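Local coordinates for pesticidal crystal protein CRY4AA (Bacillus thuringiensis, PDB 2C9K) that kills mosquito larvae by binding to the epithelial cells of the midgut and causing their colloid-osmotic lysis, at residues G24-G29 and S82-H87; T32-L37 and R76-I81; T52-I57 and T230-A235; N56-E61 and N136-S141; R524-G529 and T561-K566. One frame throughout, in Å; residues are numbered along the deposited sequence.

Contact 1 of 5, residues G24-G29 and S82-H87; sequences GLALIG and STYHNH
Tyr84 and His85, neighbours on helix 77-89, reach across to the loop at Ala26 and Leu27 with two rings that do different work. In both, CG stands anti to the backbone N (chi1 164° for Tyr84), which carries the ring out from the helix toward the loop. The phenol meets Ala26 with its rim: the methyl CB lies near the ring plane, 3.8 Å from Tyr84 CE2 and 3.7 Å from Tyr84 OH. That hydroxyl has its polar partner elsewhere, in a hydrogen bond with Gln156 OE1 on helix 140-164. The segment 24-29 comes between helix 5-16 and helix 29-37 in the N-terminal domain, the helical bundle that forms the pore in toxins of this family, and Ala26 also touches Gln156. Loop, helix 77-89 and helix 140-164 therefore meet around one methyl group and one phenol. The imidazole of His85 turns instead to the backbone: Leu27 O sits at the ring edge, near its plane, 3.0 Å from His85 CE1, a carbon, with no hydrogen bond across. Leu27 starts its side chain away from the helix, yet it bends back until CD1 is 4.3 Å from His85 CE1.

Contact 2 of 5, residues T32-L37 and R76-I81; sequences TLIPVL and RSFNVI
The backbone N of Ile81 is held by two carbonyls of its own helix: Ser77 O accepts from Ile81 N at 2.7 Å, and Phe78 O makes a second, weak bond to the same N. This turn of helix 77-89 presents Ile81 and Phe78 together to Ile34 of helix 29-37, and the contact itself is wholly apolar. Ile34 is a fork with one branch for each partner. Its CG2, which lies anti to the backbone N (chi1 -61° for CG1), reaches the ring edge of Phe78, near the ring plane and 3.5 Å from Phe78 CE1; the two side chains stand at about a right angle. The longer branch runs past Ile81 in the opposite sense, so that Ile34 CD1 comes to 3.3 Å from Ile81 CG2 and Ile34 CG1 to 3.5 Å from the same methyl. One step beyond Ile34, Pro35 has no N-H to give to the preceding turn, and helix 29-37 kinks there. The Phe78 ring also meets that of Phe38, with planes at about 45°, while Ile81 touches Phe114 of helix 103-123. On another side of helix 29-37, Leu33 touches Leu149 of helix 140-164. Helix-to-helix packing through branched aliphatic and aromatic side chains of this kind builds the N-terminal alpha-helical bundle of the three-domain Cry toxins.

Contact 3 of 5, residues T52-I57 and T230-A235; sequences TQTKNI and TKMTTA
A light helix-to-helix contact brings Thr54 of helix 46-58 against Met232 of helix 222-240, inside the N-terminal domain, with no hydrogen bond across. The terminal methyl of Met232 does the touching: Met232 CE lies 3.7 Å from Thr54 OG1, and the two side chains cross at about a right angle. Met232 gets there through bends at chi2 (-55°) and again at chi3, which bring the terminal methyl to the threonine. Thr54 OG1 is already engaged, in a hydrogen bond with Phe50 O one turn earlier. In this helical bundle, helix 5-16 adds a third wall, since Tyr6 touches both Gln53 and Thr234. Gln53 and Lys231 start their side chains toward each other and approach loosely. Within helix 222-240, which widens into a pi-type turn at 233-235, Thr234 OG1 donates to Lys231 O at 2.9 Å, coming in from above the carbonyl plane.

Contact 4 of 5, residues N56-E61 and N136-S141; sequences NIIKKE and NILVLS
The end of helix 46-58 meets the break between helix 129-137 and helix 140-164, with Ile58 packing on Ile137 and Leu138. Ile58 directs its side chain at the other segment; CG1 lies anti to the carbonyl carbon (chi1 -63°) and chi2 is extended, so that CD1 leads. Ile58 CD1 is placed 4.3 Å from Leu138 CD1. The terminal methyls of Ile58 and Ile137 are modelled closer than carbons can sit, so the exact fit of Ile58 on Ile137 is doubtful. Helix 183-208 closes over the same apolar patch, with Leu207 on Ile58 and Thr200 on Ile137, so three parts of the N-terminal helical bundle converge here. Just past Ile58 the chain leaves the helix at Lys59, whose phi is positive (45°), and runs on as an extended loop. Beyond it, Lys60 O is hydrogen-bonded to Tyr134 OH of helix 129-137. On the other segment, Asn136 ND2 is hydrogen-bonded to Cys132 O, one turn back in helix 129-137, and to Val122 O near the end of helix 103-123. Cys132 is disulfide-bonded to Cys125, which ties helix 129-137 to the connection before it. Leu138 begins its side chain across the line between the segments, but its branched end swings toward helix 46-58.

Contact 5 of 5, residues R524-G529 and T561-K566; sequences RYASNG and TNLKYK
The guanidinium of Arg524 meets the ring of Tyr565 obliquely, with their planes 49° apart. Tyr565 CE1 lies at the edge of the guanidinium, near its plane and 3.8 Å from Arg524 NH2, while that nitrogen approaches the ring aslant. Both belong to the C-terminal beta-sandwich domain, Arg524 on strand 517-527 and Tyr565 in the loop leading to strand 569-572. The arginine chain is extended from CG to NE, which carries its head out to the tyrosine, and its main polar partner is Asp603, bridged by NH1. Tyr565 also touches Ile190, Glu191 and Thr194 of helix 183-208, and its N bonds Asn195 OD1, so this loop forms part of the interface with the helical domain. Two residues further along the strand from Arg524, Ala526 faces Leu563 of the loop, among Phe568 and Leu601, and Ala526 CB lies 3.6 Å from Leu563 CD1.

Contacts 1 to 4 all lie in the N-terminal helical domain and contact 5 in the C-terminal beta domain. Contacts 1 and 2 share helix 77-89, their centres about 10 Å apart, and touch through His85 and Ile34; along the chain, the segments of contact 2 fall between those of contact 1. Contacts 3 and 4 share helix 46-58, with centres about 8 Å apart, and Leu138 packs against Thr54 and Lys55. The two pairs are 21 to 31 Å apart between centres, and the bundle brings its helices together from parts of the chain that alternate in sequence. Contact 5 follows in series, its centre 27 to 34 Å from the others, yet its loop reaches back to helix 183-208, which also touches contact 4.

Contact 1 of 5, residues G24-G29 and S82-H87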
# COMPACT_ATOMS: atom_id res chain seq x y z
N GLY A 24 -22.96 -8.70 2.97
CA GLY A 24 -21.58 -8.37 2.70
C GLY A 24 -21.13 -6.98 3.12
O GLY A 24 -21.74 -6.36 3.99
N LEU A 25 -20.06 -6.51 2.49
CA LEU A 25 -19.50 -5.19 2.78
C LEU A 25 -20.33 -4.07 2.17
O LEU A 25 -19.90 -2.92 2.14
CB LEU A 25 -18.06 -5.09 2.23
CG LEU A 25 -16.92 -5.89 2.86
CD1 LEU A 25 -17.16 -7.39 2.71
CD2 LEU A 25 -15.61 -5.50 2.19
N ALA A 26 -21.53 -4.41 1.69
CA ALA A 26 -22.42 -3.43 1.07
C ALA A 26 -23.14 -2.54 2.08
O ALA A 26 -22.88 -1.35 2.17
CB ALA A 26 -23.43 -4.15 0.18
N LEU A 27 -24.06 -3.13 2.85
CA LEU A 27 -24.84 -2.41 3.84
C LEU A 27 -24.06 -1.40 4.70
O LEU A 27 -24.57 -0.32 5.01
CB LEU A 27 -25.55 -3.40 4.77
CG LEU A 27 -26.41 -2.81 5.88
CD1 LEU A 27 -27.63 -2.12 5.29
CD2 LEU A 27 -26.82 -3.93 6.83
N ILE A 28 -22.84 -1.75 5.08
CA ILE A 28 -22.02 -0.89 5.91
C ILE A 28 -20.95 -0.15 5.13
O ILE A 28 -20.86 1.08 5.21
CB ILE A 28 -21.35 -1.70 7.03
CG1 ILE A 28 -22.42 -2.36 7.90
CG2 ILE A 28 -20.43 -0.80 7.86
CD1 ILE A 28 -23.52 -1.42 8.36
N GLY A 29 -20.13 -0.89 4.39
CA GLY A 29 -19.09 -0.28 3.59
C GLY A 29 -19.66 0.81 2.69
O GLY A 29 -19.01 1.82 2.44
N SER A 82 -27.36 3.64 -4.68
CA SER A 82 -28.28 4.09 -3.64
C SER A 82 -29.52 3.21 -3.53
O SER A 82 -29.91 2.81 -2.43
CB SER A 82 -28.71 5.53 -3.91
OG SER A 82 -27.59 6.41 -3.87
N THR A 83 -30.14 2.91 -4.67
CA THR A 83 -31.33 2.07 -4.69
C THR A 83 -30.99 0.67 -4.18
O THR A 83 -31.71 0.11 -3.35
CB THR A 83 -31.90 1.95 -6.12
OG1 THR A 83 -32.22 3.25 -6.62
CG2 THR A 83 -33.15 1.08 -6.12
N TYR A 84 -29.89 0.12 -4.68
CA TYR A 84 -29.44 -1.20 -4.26
C TYR A 84 -29.21 -1.20 -2.75
O TYR A 84 -29.63 -2.12 -2.04
CB TYR A 84 -28.13 -1.55 -4.95
CG TYR A 84 -27.39 -2.70 -4.30
CD1 TYR A 84 -27.73 -4.02 -4.58
CD2 TYR A 84 -26.37 -2.47 -3.38
CE1 TYR A 84 -27.08 -5.07 -3.96
CE2 TYR A 84 -25.71 -3.52 -2.75
CZ TYR A 84 -26.08 -4.81 -3.05
OH TYR A 84 -25.44 -5.86 -2.45
N HIS A 85 -28.52 -0.17 -2.28
CA HIS A 85 -28.21 -0.04 -0.86
C HIS A 85 -29.46 -0.01 0.01
O HIS A 85 -29.47 -0.59 1.10
CB HIS A 85 -27.38 1.23 -0.62
CG HIS A 85 -26.95 1.41 0.80
ND1 HIS A 85 -26.27 0.44 1.50
CD2 HIS A 85 -27.09 2.46 1.64
CE1 HIS A 85 -26.00 0.88 2.71
NE2 HIS A 85 -26.49 2.11 2.83
N ASN A 86 -30.51 0.66 -0.46
CA ASN A 86 -31.76 0.74 0.31
C ASN A 86 -32.46 -0.60 0.41
O ASN A 86 -32.73 -1.08 1.51
CB ASN A 86 -32.71 1.77 -0.31
CG ASN A 86 -32.21 3.19 -0.18
OD1 ASN A 86 -31.65 3.58 0.85
ND2 ASN A 86 -32.42 3.99 -1.22
N HIS A 87 -32.75 -1.21 -0.74
CA HIS A 87 -33.43 -2.51 -0.75
C HIS A 87 -32.71 -3.52 0.14
O HIS A 87 -33.34 -4.41 0.72
CB HIS A 87 -33.51 -3.03 -2.19
CG HIS A 87 -34.27 -2.13 -3.11
ND1 HIS A 87 -35.55 -1.71 -2.85
CD2 HIS A 87 -33.91 -1.56 -4.29
CE1 HIS A 87 -35.96 -0.92 -3.83
NE2 HIS A 87 -34.99 -0.81 -4.71

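Contact 2 of 5, residues T32-L37 and R76-I81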
# COMPACT_ATOMS: atom_id res chain seq x y z
N THR A 32 -20.35 4.31 3.98
CA THR A 32 -19.20 5.20 3.97
C THR A 32 -18.78 5.57 2.56
O THR A 32 -18.56 6.74 2.26
CB THR A 32 -18.00 4.55 4.65
OG1 THR A 32 -18.33 4.28 6.03
CG2 THR A 32 -16.78 5.46 4.58
N LEU A 33 -18.66 4.57 1.70
CA LEU A 33 -18.25 4.80 0.33
C LEU A 33 -19.11 5.81 -0.44
O LEU A 33 -18.58 6.71 -1.07
CB LEU A 33 -18.17 3.48 -0.43
CG LEU A 33 -17.07 2.55 0.10
CD1 LEU A 33 -17.12 1.22 -0.63
CD2 LEU A 33 -15.72 3.22 -0.05
N ILE A 34 -20.43 5.66 -0.39
CA ILE A 34 -21.32 6.58 -1.11
C ILE A 34 -21.10 8.05 -0.72
O ILE A 34 -20.95 8.91 -1.58
CB ILE A 34 -22.80 6.22 -0.88
CG1 ILE A 34 -23.07 4.81 -1.40
CG2 ILE A 34 -23.69 7.20 -1.62
CD1 ILE A 34 -24.49 4.33 -1.15
N PRO A 35 -21.11 8.35 0.59
CA PRO A 35 -20.90 9.73 1.05
C PRO A 35 -19.51 10.27 0.69
O PRO A 35 -19.34 11.47 0.45
CB PRO A 35 -21.07 9.62 2.57
CG PRO A 35 -22.03 8.48 2.72
CD PRO A 35 -21.54 7.48 1.70
N VAL A 36 -18.52 9.38 0.65
CA VAL A 36 -17.15 9.75 0.33
C VAL A 36 -16.94 9.94 -1.17
O VAL A 36 -16.16 10.80 -1.60
CB VAL A 36 -16.16 8.67 0.85
CG1 VAL A 36 -14.76 8.97 0.35
CG2 VAL A 36 -16.19 8.63 2.37
N LEU A 37 -17.64 9.14 -1.97
CA LEU A 37 -17.52 9.20 -3.43
C LEU A 37 -18.61 10.04 -4.11
O LEU A 37 -18.50 10.36 -5.30
CB LEU A 37 -17.52 7.78 -4.01
CG LEU A 37 -16.34 6.90 -3.60
CD1 LEU A 37 -16.60 5.48 -4.03
CD2 LEU A 37 -15.07 7.43 -4.24
N ARG A 76 -23.26 8.06 -12.34
CA ARG A 76 -24.52 7.36 -12.52
C ARG A 76 -24.60 6.28 -11.46
O ARG A 76 -25.69 5.92 -11.01
CB ARG A 76 -24.60 6.70 -13.89
CG ARG A 76 -24.67 7.66 -15.06
CD ARG A 76 -24.55 6.87 -16.34
NE ARG A 76 -24.51 7.71 -17.52
CZ ARG A 76 -24.09 7.29 -18.71
NH1 ARG A 76 -23.67 6.04 -18.85
NH2 ARG A 76 -24.08 8.12 -19.75
N SER A 77 -23.44 5.76 -11.08
CA SER A 77 -23.38 4.71 -10.08
C SER A 77 -24.07 5.16 -8.80
O SER A 77 -24.54 4.33 -8.02
CB SER A 77 -21.92 4.34 -9.78
OG SER A 77 -21.29 3.75 -10.90
N PHE A 78 -24.14 6.46 -8.57
CA PHE A 78 -24.77 6.95 -7.35
C PHE A 78 -26.18 6.42 -7.18
O PHE A 78 -26.51 5.80 -6.17
CB PHE A 78 -24.80 8.47 -7.31
CG PHE A 78 -25.52 9.01 -6.11
CD1 PHE A 78 -25.04 8.76 -4.82
CD2 PHE A 78 -26.70 9.72 -6.25
CE1 PHE A 78 -25.73 9.20 -3.69
CE2 PHE A 78 -27.41 10.17 -5.12
CZ PHE A 78 -26.92 9.91 -3.85
N ASN A 79 -27.03 6.66 -8.17
CA ASN A 79 -28.41 6.21 -8.11
C ASN A 79 -28.51 4.69 -8.14
O ASN A 79 -29.32 4.10 -7.43
CB ASN A 79 -29.22 6.83 -9.25
CG ASN A 79 -29.74 8.21 -8.91
OD1 ASN A 79 -30.15 8.97 -9.79
ND2 ASN A 79 -29.75 8.54 -7.62
N VAL A 80 -27.69 4.04 -8.96
CA VAL A 80 -27.72 2.59 -9.06
C VAL A 80 -27.23 1.93 -7.78
O VAL A 80 -27.63 0.82 -7.45
CB VAL A 80 -26.89 2.08 -10.26
CG1 VAL A 80 -26.88 0.55 -10.29
CG2 VAL A 80 -27.47 2.63 -11.56
N ILE A 81 -26.36 2.63 -7.04
CA ILE A 81 -25.85 2.09 -5.79
C ILE A 81 -26.79 2.45 -4.63
O ILE A 81 -26.99 1.64 -3.72
CB ILE A 81 -24.39 2.61 -5.50
CG1 ILE A 81 -23.36 1.67 -6.12
CG2 ILE A 81 -24.13 2.69 -4.00
CD1 ILE A 81 -23.47 1.53 -7.61

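Contact 3 of 5, residues T52-I57 and T230-A235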
# COMPACT_ATOMS: atom_id res chain seq x y z
N THR A 52 -8.33 15.49 -12.75
CA THR A 52 -7.57 16.72 -12.81
C THR A 52 -6.27 16.59 -12.04
O THR A 52 -5.21 16.99 -12.52
CB THR A 52 -8.38 17.89 -12.25
OG1 THR A 52 -9.57 18.05 -13.03
CG2 THR A 52 -7.58 19.17 -12.28
N GLN A 53 -6.34 16.01 -10.85
CA GLN A 53 -5.14 15.85 -10.03
C GLN A 53 -4.10 14.97 -10.71
O GLN A 53 -2.91 15.26 -10.67
CB GLN A 53 -5.49 15.28 -8.64
CG GLN A 53 -4.31 15.35 -7.67
CD GLN A 53 -4.64 14.85 -6.28
OE1 GLN A 53 -3.81 14.91 -5.37
NE2 GLN A 53 -5.86 14.35 -6.09
N THR A 54 -4.55 13.89 -11.32
CA THR A 54 -3.62 13.00 -12.01
C THR A 54 -2.98 13.75 -13.17
O THR A 54 -1.75 13.73 -13.34
CB THR A 54 -4.35 11.76 -12.54
OG1 THR A 54 -4.71 10.93 -11.44
CG2 THR A 54 -3.46 10.98 -13.50
N LYS A 55 -3.81 14.42 -13.96
CA LYS A 55 -3.37 15.19 -15.12
C LYS A 55 -2.44 16.33 -14.72
O LYS A 55 -1.60 16.76 -15.51
CB LYS A 55 -4.60 15.77 -15.84
CG LYS A 55 -4.29 16.59 -17.08
CD LYS A 55 -5.43 17.57 -17.35
CE LYS A 55 -5.66 17.79 -18.83
NZ LYS A 55 -6.26 16.58 -19.50
N ASN A 56 -2.58 16.81 -13.49
CA ASN A 56 -1.74 17.89 -13.00
C ASN A 56 -0.33 17.42 -12.70
O ASN A 56 0.60 18.21 -12.69
CB ASN A 56 -2.34 18.53 -11.75
CG ASN A 56 -3.49 19.48 -12.07
OD1 ASN A 56 -3.40 20.29 -12.99
ND2 ASN A 56 -4.57 19.38 -11.31
N ILE A 57 -0.17 16.12 -12.46
CA ILE A 57 1.15 15.60 -12.16
C ILE A 57 1.86 15.16 -13.45
O ILE A 57 3.08 15.31 -13.59
CB ILE A 57 1.06 14.43 -11.14
CG1 ILE A 57 1.05 13.08 -11.84
CG2 ILE A 57 -0.19 14.57 -10.30
CD1 ILE A 57 2.42 12.45 -11.94
N THR A 230 3.22 7.55 -5.69
CA THR A 230 2.66 7.74 -4.37
C THR A 230 1.15 7.94 -4.43
O THR A 230 0.42 7.36 -3.64
CB THR A 230 3.32 8.94 -3.69
OG1 THR A 230 4.72 8.69 -3.56
CG2 THR A 230 2.71 9.17 -2.32
N LYS A 231 0.69 8.77 -5.36
CA LYS A 231 -0.74 9.04 -5.49
C LYS A 231 -1.50 7.81 -5.95
O LYS A 231 -2.54 7.48 -5.39
CB LYS A 231 -1.00 10.19 -6.47
CG LYS A 231 -0.21 11.46 -6.19
CD LYS A 231 -0.45 11.97 -4.78
CE LYS A 231 0.59 13.03 -4.38
NZ LYS A 231 0.37 14.38 -4.98
N MET A 232 -0.99 7.13 -6.98
CA MET A 232 -1.65 5.94 -7.51
C MET A 232 -1.56 4.73 -6.59
O MET A 232 -2.43 3.86 -6.62
CB MET A 232 -1.09 5.59 -8.89
CG MET A 232 -1.41 6.62 -9.95
SD MET A 232 -3.18 6.95 -10.11
CE MET A 232 -3.37 8.40 -9.13
N THR A 233 -0.52 4.65 -5.78
CA THR A 233 -0.43 3.52 -4.88
C THR A 233 -1.57 3.61 -3.88
O THR A 233 -2.26 2.63 -3.63
CB THR A 233 0.90 3.50 -4.12
OG1 THR A 233 1.94 3.10 -5.02
CG2 THR A 233 0.83 2.54 -2.94
N THR A 234 -1.77 4.80 -3.32
CA THR A 234 -2.83 5.02 -2.34
C THR A 234 -4.22 5.04 -2.98
O THR A 234 -5.22 4.87 -2.28
CB THR A 234 -2.63 6.34 -1.59
OG1 THR A 234 -2.84 7.44 -2.48
CG2 THR A 234 -1.23 6.42 -1.06
N ALA A 235 -4.29 5.24 -4.29
CA ALA A 235 -5.58 5.28 -4.97
C ALA A 235 -5.93 3.93 -5.58
O ALA A 235 -6.97 3.35 -5.28
CB ALA A 235 -5.59 6.36 -6.04

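Contact 4 of 5, residues N56-E61 and N136-S141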
# COMPACT_ATOMS: atom_id res chain seq x y z
N ASN A 56 -2.58 16.81 -13.49
CA ASN A 56 -1.74 17.89 -13.00
C ASN A 56 -0.33 17.42 -12.70
O ASN A 56 0.60 18.21 -12.69
CB ASN A 56 -2.34 18.53 -11.75
CG ASN A 56 -3.49 19.48 -12.07
OD1 ASN A 56 -3.40 20.29 -12.99
ND2 ASN A 56 -4.57 19.38 -11.31
N ILE A 57 -0.17 16.12 -12.46
CA ILE A 57 1.15 15.60 -12.16
C ILE A 57 1.86 15.16 -13.45
O ILE A 57 3.08 15.31 -13.59
CB ILE A 57 1.06 14.43 -11.14
CG1 ILE A 57 1.05 13.08 -11.84
CG2 ILE A 57 -0.19 14.57 -10.30
CD1 ILE A 57 2.42 12.45 -11.94
N ILE A 58 1.10 14.62 -14.40
CA ILE A 58 1.67 14.18 -15.67
C ILE A 58 1.83 15.38 -16.61
O ILE A 58 2.58 15.33 -17.58
CB ILE A 58 0.78 13.13 -16.34
CG1 ILE A 58 0.71 11.89 -15.46
CG2 ILE A 58 1.32 12.78 -17.71
CD1 ILE A 58 -0.12 10.77 -16.05
N LYS A 59 1.11 16.45 -16.29
CA LYS A 59 1.12 17.69 -17.04
C LYS A 59 1.04 17.57 -18.56
O LYS A 59 1.72 18.29 -19.28
CB LYS A 59 2.34 18.52 -16.64
CG LYS A 59 2.38 18.86 -15.15
CD LYS A 59 3.16 20.14 -14.85
CE LYS A 59 4.62 20.06 -15.30
NZ LYS A 59 5.35 21.36 -15.15
N LYS A 60 0.20 16.66 -19.05
CA LYS A 60 -0.01 16.48 -20.48
C LYS A 60 -1.43 16.96 -20.71
O LYS A 60 -2.19 17.10 -19.75
CB LYS A 60 0.14 15.02 -20.89
CG LYS A 60 -0.06 14.76 -22.37
CD LYS A 60 0.43 13.37 -22.77
CE LYS A 60 0.39 13.16 -24.28
NZ LYS A 60 1.10 11.92 -24.69
N GLU A 61 -1.83 17.21 -21.95
CA GLU A 61 -3.18 17.72 -22.15
C GLU A 61 -4.15 17.05 -23.11
O GLU A 61 -3.76 16.37 -24.07
CB GLU A 61 -3.09 19.20 -22.51
CG GLU A 61 -2.22 19.99 -21.56
CD GLU A 61 -2.63 21.44 -21.47
OE1 GLU A 61 -3.68 21.73 -20.85
OE2 GLU A 61 -1.89 22.29 -22.02
N ASN A 136 -6.88 7.04 -20.42
CA ASN A 136 -7.25 5.96 -19.52
C ASN A 136 -6.41 5.86 -18.27
O ASN A 136 -6.88 5.38 -17.24
CB ASN A 136 -7.26 4.63 -20.26
CG ASN A 136 -8.57 4.39 -20.98
OD1 ASN A 136 -9.62 4.23 -20.35
ND2 ASN A 136 -8.52 4.40 -22.31
N ILE A 137 -5.16 6.30 -18.33
CA ILE A 137 -4.34 6.26 -17.13
C ILE A 137 -4.78 7.47 -16.29
O ILE A 137 -4.65 7.48 -15.07
CB ILE A 137 -2.84 6.40 -17.42
CG1 ILE A 137 -2.51 7.85 -17.75
CG2 ILE A 137 -2.44 5.51 -18.56
CD1 ILE A 137 -1.10 8.18 -17.46
N LEU A 138 -5.31 8.47 -16.98
CA LEU A 138 -5.77 9.70 -16.36
C LEU A 138 -7.12 9.48 -15.69
O LEU A 138 -7.55 10.27 -14.86
CB LEU A 138 -5.88 10.81 -17.42
CG LEU A 138 -5.56 12.24 -16.99
CD1 LEU A 138 -4.14 12.28 -16.44
CD2 LEU A 138 -5.71 13.20 -18.16
N VAL A 139 -7.78 8.39 -16.05
CA VAL A 139 -9.09 8.06 -15.49
C VAL A 139 -8.99 6.80 -14.62
O VAL A 139 -9.96 6.40 -13.97
CB VAL A 139 -10.12 7.82 -16.63
CG1 VAL A 139 -11.45 7.45 -16.07
CG2 VAL A 139 -10.26 9.08 -17.46
N LEU A 140 -7.80 6.19 -14.60
CA LEU A 140 -7.56 4.98 -13.82
C LEU A 140 -8.03 5.04 -12.38
O LEU A 140 -8.65 4.11 -11.89
CB LEU A 140 -6.07 4.61 -13.85
CG LEU A 140 -5.70 3.35 -13.05
CD1 LEU A 140 -6.40 2.13 -13.64
CD2 LEU A 140 -4.20 3.14 -13.07
N SER A 141 -7.74 6.14 -11.69
CA SER A 141 -8.15 6.23 -10.29
C SER A 141 -9.68 6.15 -10.15
O SER A 141 -10.18 5.54 -9.21
CB SER A 141 -7.59 7.49 -9.63
OG SER A 141 -8.25 8.67 -10.05

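Contact 5 of 5, residues R524-G529 and T561-K566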
# COMPACT_ATOMS: atom_id res chain seq x y z
N ARG A 524 0.23 -18.30 -0.04
CA ARG A 524 -0.09 -17.69 -1.34
C ARG A 524 1.27 -17.42 -1.97
O ARG A 524 1.98 -16.50 -1.57
CB ARG A 524 -0.86 -16.37 -1.17
CG ARG A 524 -1.36 -15.76 -2.48
CD ARG A 524 -2.39 -14.65 -2.25
NE ARG A 524 -3.10 -14.23 -3.47
CZ ARG A 524 -2.66 -13.32 -4.35
NH1 ARG A 524 -1.50 -12.71 -4.16
NH2 ARG A 524 -3.40 -13.01 -5.40
N TYR A 525 1.63 -18.22 -2.97
CA TYR A 525 2.93 -18.11 -3.62
C TYR A 525 2.83 -18.15 -5.13
O TYR A 525 1.76 -18.37 -5.70
CB TYR A 525 3.79 -19.29 -3.20
CG TYR A 525 3.32 -20.57 -3.87
CD1 TYR A 525 4.07 -21.18 -4.88
CD2 TYR A 525 2.06 -21.10 -3.58
CE1 TYR A 525 3.58 -22.28 -5.58
CE2 TYR A 525 1.57 -22.21 -4.27
CZ TYR A 525 2.33 -22.78 -5.27
OH TYR A 525 1.83 -23.86 -5.96
N ALA A 526 3.98 -17.97 -5.77
CA ALA A 526 4.12 -18.01 -7.22
C ALA A 526 5.31 -18.94 -7.44
O ALA A 526 6.19 -19.06 -6.58
CB ALA A 526 4.42 -16.62 -7.77
N SER A 527 5.36 -19.59 -8.59
CA SER A 527 6.45 -20.52 -8.86
C SER A 527 6.47 -21.03 -10.28
O SER A 527 5.44 -21.40 -10.83
CB SER A 527 6.34 -21.72 -7.91
OG SER A 527 7.29 -22.72 -8.25
N ASN A 528 7.65 -21.04 -10.89
CA ASN A 528 7.77 -21.56 -12.24
C ASN A 528 8.18 -23.03 -12.08
O ASN A 528 7.60 -23.74 -11.25
CB ASN A 528 8.80 -20.78 -13.06
CG ASN A 528 10.08 -20.53 -12.30
OD1 ASN A 528 10.47 -21.33 -11.44
ND2 ASN A 528 10.77 -19.44 -12.63
N GLY A 529 9.17 -23.48 -12.84
CA GLY A 529 9.58 -24.88 -12.74
C GLY A 529 8.56 -25.81 -13.38
O GLY A 529 7.65 -25.37 -14.08
N THR A 561 8.64 -9.64 -12.09
CA THR A 561 8.16 -8.28 -11.90
C THR A 561 6.77 -8.05 -12.44
O THR A 561 5.99 -7.30 -11.85
CB THR A 561 9.07 -7.24 -12.56
OG1 THR A 561 9.87 -7.87 -13.57
CG2 THR A 561 9.94 -6.56 -11.52
N ASN A 562 6.44 -8.70 -13.55
CA ASN A 562 5.11 -8.52 -14.11
C ASN A 562 4.23 -9.76 -14.06
O ASN A 562 3.52 -10.07 -15.01
CB ASN A 562 5.20 -7.96 -15.54
CG ASN A 562 6.41 -8.48 -16.31
OD1 ASN A 562 6.62 -9.69 -16.44
ND2 ASN A 562 7.21 -7.54 -16.83
N LEU A 563 4.27 -10.46 -12.93
CA LEU A 563 3.43 -11.64 -12.74
C LEU A 563 1.97 -11.19 -12.73
O LEU A 563 1.64 -10.11 -12.24
CB LEU A 563 3.75 -12.34 -11.42
CG LEU A 563 5.09 -13.07 -11.28
CD1 LEU A 563 5.12 -13.82 -9.95
CD2 LEU A 563 5.27 -14.04 -12.44
N LYS A 564 1.09 -12.03 -13.28
CA LYS A 564 -0.31 -11.69 -13.32
C LYS A 564 -1.02 -12.25 -12.11
O LYS A 564 -0.44 -13.01 -11.34
CB LYS A 564 -0.96 -12.23 -14.60
CG LYS A 564 -0.27 -11.77 -15.87
CD LYS A 564 -0.11 -10.27 -15.89
CE LYS A 564 0.80 -9.84 -17.03
NZ LYS A 564 1.16 -8.40 -16.92
N TYR A 565 -2.27 -11.85 -11.94
CA TYR A 565 -3.08 -12.29 -10.82
C TYR A 565 -3.20 -13.81 -10.80
O TYR A 565 -3.08 -14.43 -9.75
CB TYR A 565 -4.47 -11.66 -10.90
CG TYR A 565 -5.43 -12.18 -9.87
CD1 TYR A 565 -5.45 -11.66 -8.58
CD2 TYR A 565 -6.32 -13.20 -10.19
CE1 TYR A 565 -6.32 -12.16 -7.62
CE2 TYR A 565 -7.19 -13.70 -9.24
CZ TYR A 565 -7.19 -13.18 -7.97
OH TYR A 565 -8.06 -13.71 -7.06
N LYS A 566 -3.43 -14.40 -11.97
CA LYS A 566 -3.58 -15.85 -12.07
C LYS A 566 -2.28 -16.59 -11.73
O LYS A 566 -2.30 -17.78 -11.46
CB LYS A 566 -4.05 -16.20 -13.48
CG LYS A 566 -4.10 -17.69 -13.79
CD LYS A 566 -2.77 -18.18 -14.34
CE LYS A 566 -2.48 -17.56 -15.70
NZ LYS A 566 -3.55 -17.91 -16.69